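Side-chain contacts in hypothetical protein PH1570 (PDB 2HQ4), which is of unknown function, a small archaeal protein of the Ph1570 family from Pyrococcus horikoshii: residues 113-117 with 118-122; 152-155 with 156-160. One frame throughout, in Å; residues are numbered along the deposited sequence.

How the contacts relate
Following the chain from the N terminus, contact 1 (113-117 with 118-122) comes where the loop after helix 94-107 makes a short 3-10 turn and enters strand 119-123 of the antiparallel sheet. The chain then runs through strands 126-130, 134-136 and 141-145 before reaching contact 2 (152-155 with 156-160), where helix 150-155 ends and the C-terminal tail begins. Each contact closes one local turn, and the two lie in series, neither enclosing nor crossing the other. The centres of contact 1 and contact 2 are about 17 Å apart, and the two do not touch. Strand 126-130 links them: Ile120 rests on Ala129 and Tyr127, while Leu155 reaches Leu128 and Val130.

Contact 1. Residues 113-117 with 118-122; sequences IKIEE and AKIYK
Ala118 N donates to Ile115 O at 2.8 Å, a bond from residue i+3 back to i, with an N-H...O angle of 158°, that closes the 3-10 segment 115-117. One residue earlier, Glu117 N makes the same kind of bond to Lys114 O at 3.1 Å. Ala118 CB also comes in against Ile115 O, 3.2 Å away, so that the methyl and the amide of one residue both lie against this oxygen. A water lies between two carbonyl oxygens, 3.1 Å from Ile115 O and 2.6 Å from Ala118 O, well placed to donate to either, and can thereby bridge the turn to the residue just before the strand. The element as a whole is the lead-in from helix 94-107 to strand 119-123, with the chain turning once before it straightens into the sheet. Beyond the turn, Ile115 CG2 meets the CD1 end of Ile120 at 4.1 Å, the two side chains crossing at about a right angle. Ile115 sets this methyl opposite its own backbone N, with CG1 beside that N (chi1 -67°). The isoleucines carry the contact into the space between helix and sheet: Ile115 packs on Ile97, Leu100 and Ile104 of the helix, Ile120 on Tyr127 and Ala129 of the neighbouring strand. On the exposed side, Lys114 NZ forms a salt bridge with Glu116 OE2 at 3.5 Å.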
loop_
_atom_site.group_PDB
_atom_site.type_symbol
_atom_site.label_atom_id
_atom_site.label_comp_id
_atom_site.label_asym_id
_atom_site.label_seq_id
_atom_site.Cartn_x
_atom_site.Cartn_y
_atom_site.Cartn_z
ATOM N N ILE A 113 -10.148 9.289 7.701
ATOM C CA ILE A 113 -8.785 9.706 7.470
ATOM C C ILE A 113 -8.757 11.209 7.742
ATOM O O ILE A 113 -9.474 11.980 7.104
ATOM C CB ILE A 113 -8.378 9.494 6.004
ATOM C CG1 ILE A 113 -8.720 8.070 5.528
ATOM C CG2 ILE A 113 -6.906 9.834 5.796
ATOM C CD1 ILE A 113 -7.873 6.962 6.146
ATOM N N LYS A 114 -7.943 11.639 8.682
ATOM C CA LYS A 114 -7.780 13.069 8.832
ATOM C C LYS A 114 -6.398 13.462 8.377
ATOM O O LYS A 114 -5.401 13.176 9.028
ATOM C CB LYS A 114 -8.055 13.516 10.268
ATOM C CG LYS A 114 -9.534 13.507 10.646
ATOM C CD LYS A 114 -9.721 14.224 11.977
ATOM C CE LYS A 114 -11.044 14.958 12.033
ATOM N NZ LYS A 114 -10.900 16.252 12.773
ATOM N N ILE A 115 -6.363 14.116 7.231
ATOM C CA ILE A 115 -5.112 14.552 6.622
ATOM C C ILE A 115 -4.258 15.395 7.578
ATOM O O ILE A 115 -3.041 15.302 7.548
ATOM C CB ILE A 115 -5.387 15.281 5.279
ATOM C CG1 ILE A 115 -5.932 14.275 4.255
ATOM C CG2 ILE A 115 -4.117 16.000 4.718
ATOM C CD1 ILE A 115 -4.961 13.108 3.882
ATOM N N GLU A 116 -4.894 16.189 8.445
ATOM C CA GLU A 116 -4.139 17.102 9.338
ATOM C C GLU A 116 -3.267 16.375 10.390
ATOM O O GLU A 116 -2.360 16.950 10.978
ATOM C CB GLU A 116 -5.072 18.159 9.966
ATOM C CG GLU A 116 -5.819 17.704 11.191
ATOM C CD GLU A 116 -7.023 16.852 10.878
ATOM O OE1 GLU A 116 -7.499 16.843 9.705
ATOM O OE2 GLU A 116 -7.499 16.185 11.825
ATOM N N GLU A 117 -3.522 15.093 10.586
ATOM C CA GLU A 117 -2.660 14.271 11.427
ATOM C C GLU A 117 -1.477 13.647 10.668
ATOM O O GLU A 117 -0.603 13.010 11.275
ATOM C CB GLU A 117 -3.504 13.174 12.074
ATOM C CG GLU A 117 -4.622 13.729 12.967
ATOM C CD GLU A 117 -5.351 12.633 13.707
ATOM O OE1 GLU A 117 -6.075 11.829 13.048
ATOM O OE2 GLU A 117 -5.185 12.573 14.948
ATOM N N ALA A 118 -1.439 13.834 9.353
ATOM C CA ALA A 118 -0.396 13.223 8.527
ATOM C C ALA A 118 0.857 14.084 8.424
ATOM O O ALA A 118 0.814 15.310 8.553
ATOM C CB ALA A 118 -0.929 12.914 7.133
ATOM N N LYS A 119 1.973 13.428 8.148
ATOM C CA LYS A 119 3.143 14.144 7.688
ATOM C C LYS A 119 3.050 14.374 6.157
ATOM O O LYS A 119 2.746 13.434 5.390
ATOM C CB LYS A 119 4.387 13.381 8.093
ATOM C CG LYS A 119 5.638 14.187 7.977
ATOM C CD LYS A 119 6.697 13.645 8.897
ATOM C CE LYS A 119 8.089 14.043 8.396
ATOM N NZ LYS A 119 8.263 15.509 8.549
ATOM N N ILE A 120 3.279 15.619 5.722
ATOM C CA ILE A 120 3.096 15.966 4.325
ATOM C C ILE A 120 4.430 16.170 3.645
ATOM O O ILE A 120 5.330 16.827 4.213
ATOM C CB ILE A 120 2.198 17.249 4.141
ATOM C CG1 ILE A 120 0.914 17.184 4.995
ATOM C CG2 ILE A 120 1.892 17.487 2.659
ATOM C CD1 ILE A 120 -0.031 15.964 4.717
ATOM N N TYR A 121 4.574 15.604 2.444
ATOM C CA TYR A 121 5.788 15.756 1.666
ATOM C C TYR A 121 5.462 16.283 0.273
ATOM O O TYR A 121 4.414 15.939 -0.295
ATOM C CB TYR A 121 6.556 14.439 1.532
ATOM C CG TYR A 121 6.909 13.721 2.825
ATOM C CD1 TYR A 121 8.204 13.804 3.375
ATOM C CD2 TYR A 121 5.960 12.918 3.474
ATOM C CE1 TYR A 121 8.534 13.103 4.553
ATOM C CE2 TYR A 121 6.258 12.238 4.650
ATOM C CZ TYR A 121 7.541 12.335 5.187
ATOM O OH TYR A 121 7.808 11.621 6.321
ATOM N N LYS A 122 6.339 17.107 -0.283
ATOM C CA LYS A 122 6.170 17.511 -1.679
ATOM C C LYS A 122 7.015 16.607 -2.579
ATOM O O LYS A 122 8.198 16.374 -2.330
ATOM C CB LYS A 122 6.506 18.989 -1.895
ATOM C CG LYS A 122 5.937 19.567 -3.219
ATOM C CD LYS A 122 6.301 21.044 -3.446
ATOM C CE LYS A 122 5.384 22.004 -2.682
ATOM N NZ LYS A 122 5.504 23.425 -3.141
HETATM O O HOH W 1 -0.751 17.366 8.123
#

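Contact 2. Residues 152-155 with 156-160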
loop_
_atom_site.group_PDB
_atom_site.type_symbol
_atom_site.label_atom_id
_atom_site.label_comp_id
_atom_site.label_asym_id
_atom_site.label_seq_id
_atom_site.Cartn_x
_atom_site.Cartn_y
_atom_site.Cartn_z
ATOM N N ASN A 152 6.791 2.349 5.346
ATOM C CA ASN A 152 8.031 2.230 4.542
ATOM C C ASN A 152 7.993 1.151 3.476
ATOM O O ASN A 152 8.638 1.294 2.444
ATOM C CB ASN A 152 9.287 2.021 5.429
ATOM C CG ASN A 152 9.409 3.124 6.523
ATOM O OD1 ASN A 152 10.308 3.982 6.470
ATOM N ND2 ASN A 152 8.479 3.116 7.469
ATOM N N LYS A 153 7.290 0.073 3.765
ATOM C CA LYS A 153 7.106 -1.039 2.827
ATOM C C LYS A 153 6.347 -0.568 1.573
ATOM O O LYS A 153 6.601 -1.070 0.463
ATOM C CB LYS A 153 6.334 -2.148 3.499
ATOM C CG LYS A 153 7.095 -2.783 4.724
ATOM C CD LYS A 153 6.245 -3.930 5.299
ATOM C CE LYS A 153 6.891 -4.622 6.541
ATOM N NZ LYS A 153 8.379 -4.554 6.606
ATOM N N ILE A 154 5.393 0.335 1.779
ATOM C CA ILE A 154 4.608 0.965 0.689
ATOM C C ILE A 154 5.401 2.016 -0.031
ATOM O O ILE A 154 5.452 2.018 -1.277
ATOM C CB ILE A 154 3.248 1.548 1.213
ATOM C CG1 ILE A 154 2.338 0.430 1.726
ATOM C CG2 ILE A 154 2.462 2.343 0.121
ATOM C CD1 ILE A 154 1.267 0.944 2.714
ATOM N N LEU A 155 6.050 2.900 0.732
ATOM C CA LEU A 155 6.728 4.072 0.188
ATOM C C LEU A 155 7.806 3.662 -0.808
ATOM O O LEU A 155 8.086 4.402 -1.759
ATOM C CB LEU A 155 7.341 4.907 1.310
ATOM C CG LEU A 155 6.407 5.712 2.224
ATOM C CD1 LEU A 155 7.200 6.365 3.401
ATOM C CD2 LEU A 155 5.657 6.749 1.384
ATOM N N LYS A 156 8.357 2.460 -0.606
ATOM C CA LYS A 156 9.433 1.923 -1.464
ATOM C C LYS A 156 8.971 1.693 -2.929
ATOM O O LYS A 156 9.782 1.752 -3.869
ATOM C CB LYS A 156 9.954 0.629 -0.853
ATOM C CG LYS A 156 10.955 -0.132 -1.692
ATOM C CD LYS A 156 11.502 -1.357 -0.944
ATOM C CE LYS A 156 11.830 -1.026 0.502
ATOM N NZ LYS A 156 12.415 -2.217 1.173
ATOM N N TYR A 157 7.675 1.461 -3.108
ATOM C CA TYR A 157 7.157 0.969 -4.390
ATOM C C TYR A 157 6.117 1.858 -5.038
ATOM O O TYR A 157 5.656 1.558 -6.164
ATOM C CB TYR A 157 6.573 -0.431 -4.233
ATOM C CG TYR A 157 7.613 -1.432 -3.818
ATOM C CD1 TYR A 157 8.707 -1.701 -4.636
ATOM C CD2 TYR A 157 7.487 -2.128 -2.622
ATOM C CE1 TYR A 157 9.670 -2.638 -4.253
ATOM C CE2 TYR A 157 8.443 -3.062 -2.230
ATOM C CZ TYR A 157 9.520 -3.300 -3.046
ATOM O OH TYR A 157 10.449 -4.226 -2.654
ATOM N N ILE A 158 5.748 2.947 -4.377
ATOM C CA ILE A 158 4.612 3.731 -4.918
ATOM C C ILE A 158 4.961 4.556 -6.124
ATOM O O ILE A 158 4.061 5.141 -6.755
ATOM C CB ILE A 158 3.936 4.685 -3.897
ATOM C CG1 ILE A 158 4.955 5.669 -3.297
ATOM C CG2 ILE A 158 3.090 3.907 -2.901
ATOM C CD1 ILE A 158 4.287 6.741 -2.389
ATOM N N TRP A 159 6.251 4.645 -6.429
ATOM C CA TRP A 159 6.682 5.472 -7.570
ATOM C C TRP A 159 6.849 4.662 -8.818
ATOM O O TRP A 159 6.974 5.224 -9.898
ATOM C CB TRP A 159 7.969 6.220 -7.246
ATOM C CG TRP A 159 7.767 7.070 -6.086
ATOM C CD1 TRP A 159 8.359 6.941 -4.865
ATOM C CD2 TRP A 159 6.848 8.177 -5.984
ATOM N NE1 TRP A 159 7.885 7.911 -4.013
ATOM C CE2 TRP A 159 6.959 8.682 -4.671
ATOM C CE3 TRP A 159 5.957 8.797 -6.881
ATOM C CZ2 TRP A 159 6.203 9.778 -4.218
ATOM C CZ3 TRP A 159 5.198 9.893 -6.433
ATOM C CH2 TRP A 159 5.343 10.376 -5.118
ATOM N N LYS A 160 6.882 3.344 -8.650
ATOM C CA LYS A 160 7.165 2.405 -9.719
ATOM C C LYS A 160 5.955 1.970 -10.576
ATOM O O LYS A 160 6.150 1.456 -11.682
ATOM C CB LYS A 160 7.865 1.157 -9.156
ATOM C CG LYS A 160 9.379 1.154 -9.252
ATOM C CD LYS A 160 9.852 -0.188 -9.851
ATOM C CE LYS A 160 11.362 -0.436 -9.691
ATOM N NZ LYS A 160 11.779 -0.475 -8.247
#
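The end of helix 150-155, where the regular helix gives way to the C-terminal tail, is held by two backbone bonds of different span. Lys156 N reaches Asn152 O at 3.3 Å, an alpha-helical step with a bent N-H...O angle of 140°. Tyr157 N then bonds to Ile154 O at 2.9 Å, a tighter i to i+3 closure. Ile158 folds back on the last turn: its CG2 presses on Ile154 CG2 at 3.5 Å, closer than usual for two carbons, while CD1 lies 4.0 Å from Leu155 CD2, those two side chains running alongside each other. Ile158 CG1 stands between its backbone N and carbonyl carbon (chi1 57°), which directs one branch to each partner. This apolar cluster seats the helix end on the sheet, against Phe143 of strand 141-145 and Leu128 of strand 126-130. With Ile158 cut back to an alanine, the Ile154 and Leu155 methyls would probably lose their packing partner, as would the Trp159 ring, on one face of which Ile158 CG1 lies, offset toward the rim. Lys156 CG covers the centre of one Tyr157 ring face, 3.7 Å above its plane, and both residues reach Glu49 of helix 40-55, Lys156 NZ through a salt bridge and Tyr157 OH through a hydrogen bond.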